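Local coordinates for protein Cap5O (Staphylococcus aureus, PDB 3OJO) that probably oxidises UDP-N-acetyl-mannosamine with NAD as cofactor, as part of capsular polysaccharide biosynthesis, at residues D104-L107 and V108-L112; A111-S114 and I115-F118; G148-I151 and G152-I155; D273-F276 and I277-D281. All coordinates share one frame; numbering follows the deposited sequence.

How the contacts relate
Contacts 1 and 2 follow each other along helix 106-115 and its exit. They share A111 and L112, and their centres lie about 10 Å apart. Together they take one helix from the NAD pocket outward, away from the centre of the chain, toward strand 124-127. Contact 3 comes next, in the loop between helix 135-145 and strand 156-159, its centre about 15 Å from that of contact 2. These three belong to the Rossmann-type NAD-binding domain. Contact 4, on the short helix 275-280, lies in the central domain and borders the second subunit. Its centre lies about 19 Å from that of contact 1 and about 29 Å from that of contact 3.

Contact 1: residues D104-L107 and V108-L112; sequences DISL and VMRAL
With CG of L107 set opposite its carbonyl carbon (chi1 -44°) and the R110 chain kinked at chi3 (-93°), the two side chains run alongside each other. L107 CD2 rests over one face of the guanidinium, off centre toward the rim, 3.3 Å from R110 NH1. R110 NH2 also meets S106 CB at 3.6 Å. On another side of the helix, M109 brings CE to 3.8 Å from I105 CD1. M109 N donates to I105 O at 3.0 Å, in the carbonyl plane, and the bonds R110 N to S106 O and A111 N to L107 O continue the alpha-helical ladder. This is the opening of helix 106-115, the helix of a beta-alpha-beta unit between strands 86-89 and 124-127 of the Rossmann-type domain. L107 and A111 line the NAD pocket, while I105 and M109 pack on helix 135-145. D104 caps the first turn: its OD2 takes S106 OG at 2.7 Å from the syn side and, weakly, S106 N at 3.3 Å. A water donates to D104 O at 2.6 Å and accepts a longer bond from V108 N, bridging the approach loop to the first turn. V108 itself is buried against T93, an NAD-binding residue.

Contact 2: residues A111-S114 and I115-F118; sequences ALDS and ILPF
The backbone leaves helix 106-115 for a 3-10 segment at 116-118, and L112 O accepts from both L116 N and I115 N. The bond from L116 N, 3.2 Å from L112 O, arrives close to the carbonyl axis, whereas I115 N stands well above the carbonyl plane at the same distance from L112 O. F118 N then reaches back three residues to I115 O at 3.1 Å, the spacing of a 3-10 turn. S114 folds its hydroxyl between its own N and carbonyl carbon (chi1 83°). This torsion brings OG back to the helix, where it donates to A111 O at 2.9 Å. This is the outgoing part of the helix of a Rossmann beta-alpha-beta unit. L112 and L116 face helix 135-145, where both touch V143, while I115 lies on the sheet against V17, F87 and I89. Between L112 and its neighbours the contacts are loose: CD1 of L112 meets CG2 of I115, and L112 CG meets L116 CD2, each pair 4.3 Å apart. D113 and L116 run alongside each other, with D113 OD2 at 3.5 Å from L116 CD1. P117 has no N-H for the helical ladder, and its CD sits 3.5 Å from D113 O. The F118 ring presents its edge to S114 O, which lies in the ring plane 3.2 Å from CE2, while CB of P117 sits over one face, toward the rim.

Contact 3: residues G148-I151 and G152-I155; sequences GFTI and GEDI
T150 O is gripped twice by the backbone that folds back on it: D154 N donates at 2.8 Å in the carbonyl plane, and E153 N comes from above that plane at 3.2 Å from T150 O. I151 (phi/psi -69°/125°) and G152 take the two middle places of a type II beta turn. G152 has the positive phi (95°) of the third residue of such a turn. Its N bonds to I155 O, and I151 and I155 form a single bridge. Among the side chains, D154 turns its carboxylate back to the incoming chain, where OD2 makes a weak, bent bond to T150 N at 2.8 Å. CB of the same aspartate meets the F149 ring at its edge, 3.3 Å from CD1. I155 crosses that phenylalanine at about a right angle, its CG2 lying 3.6 Å from F149 CE1, and its CD1 touches I151 CG1 at 3.8 Å. F149 and I155 both rest on I144 of helix 135-145, and K121 makes a cation-pi contact with the F149 ring. The type II turn thus forms part of the helix-to-strand connection from helix 135-145 to strand 156-159 in the Rossmann-type domain.

Contact 4: residues D273-F276 and I277-D281; sequences DPYF and IIAKD
Y275 O collects three backbone donors: A279 N at 2.7 Å in the carbonyl plane, K280 N at 3.2 Å and tilted from it, and I278 N at 3.3 Å from Y275 O, well above that plane. The bond from K280, five residues on, marks a wider pi-type turn in the weakly bonded short helix 275-280 of the central domain of this UDP-glucose/GDP-mannose dehydrogenase family member. K280 N also makes a weak second bond to F276 O. At the start of the helix D273 provides a capping bond, its OD2 accepting weakly from F276 N at 2.7 Å. That carboxylate is folded between its own N and carbonyl carbon (chi1 77°), which turns it toward the helix. OD1 then lies 3.3 Å from I277 CG1, the two side chains crossing at about a right angle. I278 CD1 lies 3.6 Å from D273 O, and the same side chain touches D98, Y100 and S102. One edge of this element meets the second subunit: D281 OD2 is hydrogen-bonded to N238 of that subunit, while D273 and F276 pack on its L239 and I277 on its I235. The F276 ring has Y275 CD2 over the centre of one face and D273 CG in plane at its edge. Y275, its CG anti to the backbone N (chi1 -175°), carries its ring to A279 and K280. A279 CB approaches CD1 of that ring at 3.9 Å, and K280 lays CG over one face of it, 3.4 Å from Y275 CZ.

Contact 1: residues D104-L107 and V108-L112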
ATOM      1  N   ASP B 104     -19.228 -12.440   6.096  1.00 49.25           N
ATOM      2  CA  ASP B 104     -20.203 -13.501   6.259  1.00 47.23           C
ATOM      3  C   ASP B 104     -21.454 -13.126   5.440  1.00 47.34           C
ATOM      4  O   ASP B 104     -22.108 -12.129   5.753  1.00 46.38           O
ATOM      5  CB  ASP B 104     -20.510 -13.718   7.749  1.00 48.91           C
ATOM      6  CG  ASP B 104     -21.484 -14.834   8.056  1.00 53.41           C
ATOM      7  OD1 ASP B 104     -22.087 -14.803   9.151  1.00 55.57           O
ATOM      8  OD2 ASP B 104     -21.660 -15.725   7.194  1.00 52.01           O
ATOM      9  N   ILE B 105     -21.757 -13.903   4.365  1.00 42.64           N
ATOM     10  CA  ILE B 105     -22.911 -13.670   3.479  1.00 41.72           C
ATOM     11  C   ILE B 105     -24.210 -14.334   3.949  1.00 44.84           C
ATOM     12  O   ILE B 105     -25.206 -14.289   3.227  1.00 44.24           O
ATOM     13  CB  ILE B 105     -22.619 -14.012   2.005  1.00 44.49           C
ATOM     14  CG1 ILE B 105     -22.329 -15.519   1.803  1.00 45.59           C
ATOM     15  CG2 ILE B 105     -21.651 -13.031   1.321  1.00 44.25           C
ATOM     16  CD1 ILE B 105     -22.722 -16.098   0.470  1.00 53.07           C
ATOM     17  N   SER B 106     -24.189 -14.977   5.129  1.00 42.13           N
ATOM     18  CA  SER B 106     -25.327 -15.709   5.708  1.00 41.67           C
ATOM     19  C   SER B 106     -26.599 -14.900   5.895  1.00 44.34           C
ATOM     20  O   SER B 106     -27.668 -15.416   5.597  1.00 44.19           O
ATOM     21  CB  SER B 106     -24.926 -16.368   7.020  1.00 46.27           C
ATOM     22  OG  SER B 106     -23.834 -17.242   6.799  1.00 60.03           O
ATOM     23  N   LEU B 107     -26.501 -13.639   6.378  1.00 40.96           N
ATOM     24  CA  LEU B 107     -27.697 -12.808   6.583  1.00 40.66           C
ATOM     25  C   LEU B 107     -28.278 -12.339   5.257  1.00 42.74           C
ATOM     26  O   LEU B 107     -29.493 -12.185   5.139  1.00 42.19           O
ATOM     27  CB  LEU B 107     -27.484 -11.646   7.568  1.00 41.20           C
ATOM     28  CG  LEU B 107     -26.725 -11.943   8.884  1.00 47.36           C
ATOM     29  CD1 LEU B 107     -26.762 -10.754   9.792  1.00 47.81           C
ATOM     30  CD2 LEU B 107     -27.329 -13.079   9.641  1.00 52.51           C
ATOM     31  N   VAL B 108     -27.405 -12.166   4.250  1.00 36.92           N
ATOM     32  CA  VAL B 108     -27.765 -11.803   2.875  1.00 35.50           C
ATOM     33  C   VAL B 108     -28.522 -12.976   2.204  1.00 38.52           C
ATOM     34  O   VAL B 108     -29.465 -12.757   1.461  1.00 37.11           O
ATOM     35  CB  VAL B 108     -26.507 -11.406   2.063  1.00 37.85           C
ATOM     36  CG1 VAL B 108     -26.881 -10.972   0.653  1.00 38.03           C
ATOM     37  CG2 VAL B 108     -25.723 -10.319   2.768  1.00 37.03           C
ATOM     38  N   MET B 109     -28.084 -14.202   2.453  1.00 38.25           N
ATOM     39  CA  MET B 109     -28.705 -15.391   1.899  1.00 40.25           C
ATOM     40  C   MET B 109     -30.029 -15.698   2.613  1.00 47.08           C
ATOM     41  O   MET B 109     -31.019 -16.010   1.952  1.00 47.68           O
ATOM     42  CB  MET B 109     -27.720 -16.562   1.859  1.00 43.44           C
ATOM     43  CG  MET B 109     -26.530 -16.330   0.916  1.00 49.02           C
ATOM     44  SD  MET B 109     -26.988 -15.820  -0.761  1.00 55.25           S
ATOM     45  CE  MET B 109     -25.877 -14.627  -1.020  1.00 52.42           C
ATOM     46  N   ARG B 110     -30.079 -15.488   3.945  1.00 44.27           N
ATOM     47  CA  ARG B 110     -31.311 -15.619   4.732  1.00 43.53           C
ATOM     48  C   ARG B 110     -32.321 -14.589   4.230  1.00 46.32           C
ATOM     49  O   ARG B 110     -33.472 -14.946   4.001  1.00 47.72           O
ATOM     50  CB  ARG B 110     -31.021 -15.374   6.218  1.00 41.01           C
ATOM     51  CG  ARG B 110     -31.224 -16.581   7.094  1.00 36.43           C
ATOM     52  CD  ARG B 110     -30.667 -16.363   8.491  1.00 40.88           C
ATOM     53  NE  ARG B 110     -29.286 -16.837   8.613  1.00 50.74           N
ATOM     54  CZ  ARG B 110     -28.489 -16.577   9.647  1.00 70.84           C
ATOM     55  NH1 ARG B 110     -28.918 -15.825  10.651  1.00 62.37           N
ATOM     56  NH2 ARG B 110     -27.252 -17.056   9.674  1.00 57.03           N
ATOM     57  N   ALA B 111     -31.864 -13.321   4.017  1.00 41.01           N
ATOM     58  CA  ALA B 111     -32.662 -12.225   3.482  1.00 40.85           C
ATOM     59  C   ALA B 111     -33.109 -12.514   2.051  1.00 46.14           C
ATOM     60  O   ALA B 111     -34.208 -12.105   1.671  1.00 45.06           O
ATOM     61  CB  ALA B 111     -31.880 -10.925   3.528  1.00 41.59           C
ATOM     62  N   LEU B 112     -32.256 -13.207   1.250  1.00 44.37           N
ATOM     63  CA  LEU B 112     -32.618 -13.593  -0.111  1.00 43.98           C
ATOM     64  C   LEU B 112     -33.772 -14.606  -0.072  1.00 50.52           C
ATOM     65  O   LEU B 112     -34.735 -14.437  -0.822  1.00 50.72           O
ATOM     66  CB  LEU B 112     -31.419 -14.107  -0.932  1.00 43.28           C
ATOM     67  CG  LEU B 112     -31.678 -14.399  -2.446  1.00 47.56           C
ATOM     68  CD1 LEU B 112     -32.150 -13.155  -3.215  1.00 46.56           C
ATOM     69  CD2 LEU B 112     -30.458 -15.024  -3.113  1.00 50.09           C
TER
HETATM   70  O   HOH W   1     -24.594 -11.498   5.763  1.00 50.43           O

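Contact 2: residues A111-S114 and I115-F118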
ATOM      1  N   ALA B 111     -31.864 -13.321   4.017  1.00 41.01           N
ATOM      2  CA  ALA B 111     -32.662 -12.225   3.482  1.00 40.85           C
ATOM      3  C   ALA B 111     -33.109 -12.514   2.051  1.00 46.14           C
ATOM      4  O   ALA B 111     -34.208 -12.105   1.671  1.00 45.06           O
ATOM      5  CB  ALA B 111     -31.880 -10.925   3.528  1.00 41.59           C
ATOM      6  N   LEU B 112     -32.256 -13.207   1.250  1.00 44.37           N
ATOM      7  CA  LEU B 112     -32.618 -13.593  -0.111  1.00 43.98           C
ATOM      8  C   LEU B 112     -33.772 -14.606  -0.072  1.00 50.52           C
ATOM      9  O   LEU B 112     -34.735 -14.437  -0.822  1.00 50.72           O
ATOM     10  CB  LEU B 112     -31.419 -14.107  -0.932  1.00 43.28           C
ATOM     11  CG  LEU B 112     -31.678 -14.399  -2.446  1.00 47.56           C
ATOM     12  CD1 LEU B 112     -32.150 -13.155  -3.215  1.00 46.56           C
ATOM     13  CD2 LEU B 112     -30.458 -15.024  -3.113  1.00 50.09           C
ATOM     14  N   ASP B 113     -33.723 -15.579   0.868  1.00 49.09           N
ATOM     15  CA  ASP B 113     -34.773 -16.595   1.040  1.00 49.97           C
ATOM     16  C   ASP B 113     -36.136 -16.042   1.477  1.00 56.75           C
ATOM     17  O   ASP B 113     -37.158 -16.662   1.171  1.00 58.24           O
ATOM     18  CB  ASP B 113     -34.332 -17.728   1.970  1.00 51.47           C
ATOM     19  CG  ASP B 113     -33.263 -18.637   1.424  1.00 67.47           C
ATOM     20  OD1 ASP B 113     -32.453 -19.147   2.227  1.00 70.54           O
ATOM     21  OD2 ASP B 113     -33.231 -18.845   0.189  1.00 77.00           O
ATOM     22  N   SER B 114     -36.158 -14.889   2.182  1.00 53.22           N
ATOM     23  CA  SER B 114     -37.387 -14.216   2.649  1.00 52.77           C
ATOM     24  C   SER B 114     -38.147 -13.556   1.488  1.00 56.52           C
ATOM     25  O   SER B 114     -39.370 -13.422   1.529  1.00 56.55           O
ATOM     26  CB  SER B 114     -37.049 -13.167   3.709  1.00 56.39           C
ATOM     27  OG  SER B 114     -36.642 -11.921   3.159  1.00 65.35           O
ATOM     28  N   ILE B 115     -37.395 -13.152   0.460  1.00 52.53           N
ATOM     29  CA  ILE B 115     -37.809 -12.454  -0.749  1.00 51.64           C
ATOM     30  C   ILE B 115     -38.352 -13.404  -1.838  1.00 54.57           C
ATOM     31  O   ILE B 115     -39.299 -13.049  -2.536  1.00 52.73           O
ATOM     32  CB  ILE B 115     -36.565 -11.622  -1.179  1.00 54.51           C
ATOM     33  CG1 ILE B 115     -36.660 -10.191  -0.652  1.00 55.33           C
ATOM     34  CG2 ILE B 115     -36.138 -11.726  -2.667  1.00 53.67           C
ATOM     35  CD1 ILE B 115     -35.375  -9.384  -0.823  1.00 67.34           C
ATOM     36  N   LEU B 116     -37.736 -14.597  -1.974  1.00 52.14           N
ATOM     37  CA  LEU B 116     -38.037 -15.628  -2.970  1.00 51.65           C
ATOM     38  C   LEU B 116     -39.525 -15.953  -3.194  1.00 58.70           C
ATOM     39  O   LEU B 116     -39.944 -15.905  -4.355  1.00 58.78           O
ATOM     40  CB  LEU B 116     -37.243 -16.910  -2.704  1.00 50.88           C
ATOM     41  CG  LEU B 116     -35.728 -16.872  -2.795  1.00 54.66           C
ATOM     42  CD1 LEU B 116     -35.171 -18.262  -2.715  1.00 53.68           C
ATOM     43  CD2 LEU B 116     -35.234 -16.141  -4.057  1.00 56.74           C
ATOM     44  N   PRO B 117     -40.354 -16.261  -2.146  1.00 56.42           N
ATOM     45  CA  PRO B 117     -41.779 -16.560  -2.403  1.00 56.33           C
ATOM     46  C   PRO B 117     -42.607 -15.422  -3.008  1.00 60.63           C
ATOM     47  O   PRO B 117     -43.707 -15.667  -3.491  1.00 60.84           O
ATOM     48  CB  PRO B 117     -42.320 -16.935  -1.017  1.00 57.75           C
ATOM     49  CG  PRO B 117     -41.144 -17.223  -0.191  1.00 62.14           C
ATOM     50  CD  PRO B 117     -40.053 -16.364  -0.702  1.00 57.82           C
ATOM     51  N   PHE B 118     -42.095 -14.190  -2.971  1.00 57.08           N
ATOM     52  CA  PHE B 118     -42.804 -13.012  -3.463  1.00 56.90           C
ATOM     53  C   PHE B 118     -42.363 -12.570  -4.852  1.00 61.00           C
ATOM     54  O   PHE B 118     -42.954 -11.644  -5.409  1.00 59.97           O
ATOM     55  CB  PHE B 118     -42.680 -11.865  -2.445  1.00 58.80           C
ATOM     56  CG  PHE B 118     -43.091 -12.273  -1.048  1.00 60.50           C
ATOM     57  CD1 PHE B 118     -44.424 -12.231  -0.658  1.00 63.64           C
ATOM     58  CD2 PHE B 118     -42.151 -12.738  -0.136  1.00 62.59           C
ATOM     59  CE1 PHE B 118     -44.805 -12.640   0.619  1.00 64.78           C
ATOM     60  CE2 PHE B 118     -42.532 -13.150   1.140  1.00 65.57           C
ATOM     61  CZ  PHE B 118     -43.854 -13.088   1.515  1.00 63.97           C
TER

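Contact 3: residues G148-I151 and G152-I155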
ATOM      1  N   GLY B 148     -38.330 -20.443 -11.602  1.00 73.17           N
ATOM      2  CA  GLY B 148     -38.527 -20.197 -13.033  1.00 73.94           C
ATOM      3  C   GLY B 148     -37.990 -18.866 -13.530  1.00 78.43           C
ATOM      4  O   GLY B 148     -38.759 -18.071 -14.083  1.00 79.09           O
ATOM      5  N   PHE B 149     -36.671 -18.608 -13.346  1.00 73.51           N
ATOM      6  CA  PHE B 149     -36.078 -17.320 -13.709  1.00 73.61           C
ATOM      7  C   PHE B 149     -34.792 -17.334 -14.537  1.00 76.20           C
ATOM      8  O   PHE B 149     -33.953 -18.225 -14.380  1.00 74.83           O
ATOM      9  CB  PHE B 149     -35.915 -16.421 -12.469  1.00 75.90           C
ATOM     10  CG  PHE B 149     -37.190 -15.826 -11.912  1.00 78.04           C
ATOM     11  CD1 PHE B 149     -37.818 -14.761 -12.551  1.00 81.00           C
ATOM     12  CD2 PHE B 149     -37.737 -16.296 -10.721  1.00 80.95           C
ATOM     13  CE1 PHE B 149     -38.998 -14.206 -12.036  1.00 82.05           C
ATOM     14  CE2 PHE B 149     -38.912 -15.731 -10.198  1.00 83.69           C
ATOM     15  CZ  PHE B 149     -39.530 -14.684 -10.858  1.00 81.32           C
ATOM     16  N   THR B 150     -34.654 -16.303 -15.408  1.00 72.79           N
ATOM     17  CA  THR B 150     -33.523 -16.041 -16.303  1.00 72.92           C
ATOM     18  C   THR B 150     -33.040 -14.617 -16.019  1.00 76.14           C
ATOM     19  O   THR B 150     -33.803 -13.656 -16.185  1.00 75.26           O
ATOM     20  CB  THR B 150     -33.913 -16.335 -17.771  1.00 81.84           C
ATOM     21  OG1 THR B 150     -34.189 -17.733 -17.879  1.00 80.05           O
ATOM     22  CG2 THR B 150     -32.819 -15.961 -18.772  1.00 80.09           C
ATOM     23  N   ILE B 151     -31.788 -14.500 -15.553  1.00 72.10           N
ATOM     24  CA  ILE B 151     -31.171 -13.223 -15.160  1.00 71.26           C
ATOM     25  C   ILE B 151     -30.914 -12.339 -16.381  1.00 72.79           C
ATOM     26  O   ILE B 151     -30.280 -12.783 -17.341  1.00 71.00           O
ATOM     27  CB  ILE B 151     -29.931 -13.432 -14.229  1.00 73.96           C
ATOM     28  CG1 ILE B 151     -30.335 -14.034 -12.861  1.00 74.17           C
ATOM     29  CG2 ILE B 151     -29.158 -12.124 -13.989  1.00 73.87           C
ATOM     30  CD1 ILE B 151     -30.426 -15.287 -12.737  1.00 79.54           C
ATOM     31  N   GLY B 152     -31.446 -11.117 -16.338  1.00 70.00           N
ATOM     32  CA  GLY B 152     -31.334 -10.155 -17.427  1.00 70.71           C
ATOM     33  C   GLY B 152     -32.534 -10.190 -18.346  1.00 76.51           C
ATOM     34  O   GLY B 152     -32.680  -9.324 -19.217  1.00 76.36           O
ATOM     35  N   GLU B 153     -33.416 -11.189 -18.134  1.00 73.83           N
ATOM     36  CA  GLU B 153     -34.635 -11.403 -18.909  1.00 73.68           C
ATOM     37  C   GLU B 153     -35.863 -11.273 -18.017  1.00 76.38           C
ATOM     38  O   GLU B 153     -36.648 -10.337 -18.195  1.00 76.04           O
ATOM     39  CB  GLU B 153     -34.588 -12.775 -19.618  1.00 75.12           C
ATOM     40  CG  GLU B 153     -35.148 -12.745 -21.029  1.00 86.39           C
ATOM     41  CD  GLU B 153     -34.626 -13.828 -21.950  1.00101.86           C
ATOM     42  OE1 GLU B 153     -33.445 -13.736 -22.362  1.00 75.49           O
ATOM     43  OE2 GLU B 153     -35.439 -14.676 -22.380  1.00 97.57           O
ATOM     44  N   ASP B 154     -36.011 -12.201 -17.043  1.00 72.06           N
ATOM     45  CA  ASP B 154     -37.131 -12.268 -16.097  1.00 71.54           C
ATOM     46  C   ASP B 154     -36.916 -11.404 -14.835  1.00 75.21           C
ATOM     47  O   ASP B 154     -37.860 -10.768 -14.370  1.00 75.14           O
ATOM     48  CB  ASP B 154     -37.413 -13.724 -15.695  1.00 73.14           C
ATOM     49  CG  ASP B 154     -37.600 -14.703 -16.832  1.00 83.63           C
ATOM     50  OD1 ASP B 154     -38.350 -14.385 -17.768  1.00 85.96           O
ATOM     51  OD2 ASP B 154     -37.057 -15.815 -16.745  1.00 89.14           O
ATOM     52  N   ILE B 155     -35.694 -11.422 -14.258  1.00 70.43           N
ATOM     53  CA  ILE B 155     -35.317 -10.636 -13.070  1.00 68.88           C
ATOM     54  C   ILE B 155     -33.946  -9.987 -13.213  1.00 70.12           C
ATOM     55  O   ILE B 155     -33.065 -10.529 -13.889  1.00 68.86           O
ATOM     56  CB  ILE B 155     -35.446 -11.378 -11.718  1.00 71.61           C
ATOM     57  CG1 ILE B 155     -34.692 -12.702 -11.694  1.00 71.40           C
ATOM     58  CG2 ILE B 155     -36.870 -11.473 -11.223  1.00 72.85           C
ATOM     59  CD1 ILE B 155     -33.326 -12.526 -11.107  1.00 81.06           C
TER

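Contact 4: residues D273-F276 and I277-D281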
ATOM      1  N   ASP B 273     -12.876 -14.398  -0.483  1.00 71.31           N
ATOM      2  CA  ASP B 273     -14.076 -15.214  -0.412  1.00 71.38           C
ATOM      3  C   ASP B 273     -13.722 -16.431   0.476  1.00 73.74           C
ATOM      4  O   ASP B 273     -12.618 -16.984   0.343  1.00 71.25           O
ATOM      5  CB  ASP B 273     -14.609 -15.592  -1.806  1.00 73.99           C
ATOM      6  CG  ASP B 273     -13.851 -16.691  -2.511  1.00 89.26           C
ATOM      7  OD1 ASP B 273     -12.902 -16.370  -3.256  1.00 90.60           O
ATOM      8  OD2 ASP B 273     -14.210 -17.871  -2.323  1.00 97.10           O
ATOM      9  N   PRO B 274     -14.600 -16.794   1.449  1.00 70.97           N
ATOM     10  CA  PRO B 274     -14.271 -17.910   2.363  1.00 70.40           C
ATOM     11  C   PRO B 274     -13.793 -19.205   1.695  1.00 73.09           C
ATOM     12  O   PRO B 274     -12.884 -19.862   2.211  1.00 72.44           O
ATOM     13  CB  PRO B 274     -15.564 -18.102   3.162  1.00 72.09           C
ATOM     14  CG  PRO B 274     -16.227 -16.757   3.128  1.00 76.45           C
ATOM     15  CD  PRO B 274     -15.925 -16.214   1.762  1.00 72.19           C
ATOM     16  N   TYR B 275     -14.359 -19.530   0.523  1.00 69.14           N
ATOM     17  CA  TYR B 275     -14.015 -20.735  -0.209  1.00 69.07           C
ATOM     18  C   TYR B 275     -12.758 -20.680  -1.099  1.00 74.45           C
ATOM     19  O   TYR B 275     -11.690 -21.053  -0.627  1.00 73.17           O
ATOM     20  CB  TYR B 275     -15.250 -21.349  -0.910  1.00 69.50           C
ATOM     21  CG  TYR B 275     -14.964 -22.669  -1.587  1.00 70.00           C
ATOM     22  CD1 TYR B 275     -14.700 -23.816  -0.841  1.00 72.21           C
ATOM     23  CD2 TYR B 275     -14.920 -22.768  -2.972  1.00 70.13           C
ATOM     24  CE1 TYR B 275     -14.383 -25.025  -1.461  1.00 73.35           C
ATOM     25  CE2 TYR B 275     -14.599 -23.967  -3.602  1.00 70.91           C
ATOM     26  CZ  TYR B 275     -14.370 -25.104  -2.845  1.00 77.54           C
ATOM     27  OH  TYR B 275     -14.072 -26.292  -3.469  1.00 75.16           O
ATOM     28  N   PHE B 276     -12.895 -20.268  -2.376  1.00 74.03           N
ATOM     29  CA  PHE B 276     -11.848 -20.237  -3.403  1.00 76.02           C
ATOM     30  C   PHE B 276     -10.441 -19.820  -2.965  1.00 83.75           C
ATOM     31  O   PHE B 276      -9.496 -20.585  -3.174  1.00 83.76           O
ATOM     32  CB  PHE B 276     -12.279 -19.403  -4.621  1.00 78.40           C
ATOM     33  CG  PHE B 276     -13.475 -19.907  -5.394  1.00 80.46           C
ATOM     34  CD1 PHE B 276     -13.318 -20.813  -6.435  1.00 83.67           C
ATOM     35  CD2 PHE B 276     -14.750 -19.418  -5.130  1.00 83.15           C
ATOM     36  CE1 PHE B 276     -14.421 -21.262  -7.165  1.00 84.65           C
ATOM     37  CE2 PHE B 276     -15.852 -19.862  -5.866  1.00 86.27           C
ATOM     38  CZ  PHE B 276     -15.678 -20.782  -6.876  1.00 84.36           C
ATOM     39  N   ILE B 277     -10.300 -18.618  -2.370  1.00 82.39           N
ATOM     40  CA  ILE B 277      -8.994 -18.060  -1.981  1.00 82.98           C
ATOM     41  C   ILE B 277      -8.560 -18.196  -0.503  1.00 87.60           C
ATOM     42  O   ILE B 277      -7.719 -17.417  -0.027  1.00 87.83           O
ATOM     43  CB  ILE B 277      -8.734 -16.657  -2.605  1.00 85.95           C
ATOM     44  CG1 ILE B 277      -9.870 -15.671  -2.238  1.00 86.36           C
ATOM     45  CG2 ILE B 277      -8.515 -16.777  -4.131  1.00 86.11           C
ATOM     46  CD1 ILE B 277      -9.598 -14.265  -2.483  1.00 93.97           C
ATOM     47  N   ILE B 278      -9.117 -19.201   0.205  1.00 83.24           N
ATOM     48  CA  ILE B 278      -8.786 -19.554   1.597  1.00 82.58           C
ATOM     49  C   ILE B 278      -8.770 -21.086   1.687  1.00 86.52           C
ATOM     50  O   ILE B 278      -7.767 -21.664   2.111  1.00 85.81           O
ATOM     51  CB  ILE B 278      -9.698 -18.908   2.696  1.00 85.32           C
ATOM     52  CG1 ILE B 278      -9.715 -17.365   2.621  1.00 85.26           C
ATOM     53  CG2 ILE B 278      -9.272 -19.381   4.107  1.00 86.13           C
ATOM     54  CD1 ILE B 278     -10.773 -16.699   3.448  1.00 89.71           C
ATOM     55  N   ALA B 279      -9.887 -21.731   1.285  1.00 83.34           N
ATOM     56  CA  ALA B 279     -10.048 -23.182   1.287  1.00 83.13           C
ATOM     57  C   ALA B 279      -9.374 -23.862   0.083  1.00 87.57           C
ATOM     58  O   ALA B 279      -8.930 -25.003   0.222  1.00 88.09           O
ATOM     59  CB  ALA B 279     -11.524 -23.546   1.338  1.00 83.79           C
ATOM     60  N   LYS B 280      -9.284 -23.182  -1.083  1.00 83.41           N
ATOM     61  CA  LYS B 280      -8.692 -23.792  -2.282  1.00 82.79           C
ATOM     62  C   LYS B 280      -7.341 -23.254  -2.789  1.00 85.90           C
ATOM     63  O   LYS B 280      -6.616 -24.009  -3.447  1.00 85.31           O
ATOM     64  CB  LYS B 280      -9.722 -23.947  -3.422  1.00 84.97           C
ATOM     65  CG  LYS B 280     -10.972 -24.786  -3.081  1.00 90.13           C
ATOM     66  CD  LYS B 280     -10.726 -26.143  -2.359  1.00 91.96           C
ATOM     67  CE  LYS B 280     -10.121 -27.242  -3.207  1.00 91.74           C
ATOM     68  NZ  LYS B 280      -9.861 -28.468  -2.402  1.00 92.50           N
ATOM     69  N   ASP B 281      -7.003 -21.966  -2.498  1.00 81.64           N
ATOM     70  CA  ASP B 281      -5.726 -21.335  -2.900  1.00 80.49           C
ATOM     71  C   ASP B 281      -5.248 -20.255  -1.864  1.00 80.97           C
ATOM     72  O   ASP B 281      -5.193 -19.059  -2.189  1.00 79.62           O
ATOM     73  CB  ASP B 281      -5.825 -20.787  -4.340  1.00 82.50           C
ATOM     74  CG  ASP B 281      -4.517 -20.732  -5.108  1.00 95.88           C
ATOM     75  OD1 ASP B 281      -3.510 -21.306  -4.622  1.00 96.55           O
ATOM     76  OD2 ASP B 281      -4.501 -20.142  -6.205  1.00103.29           O
TER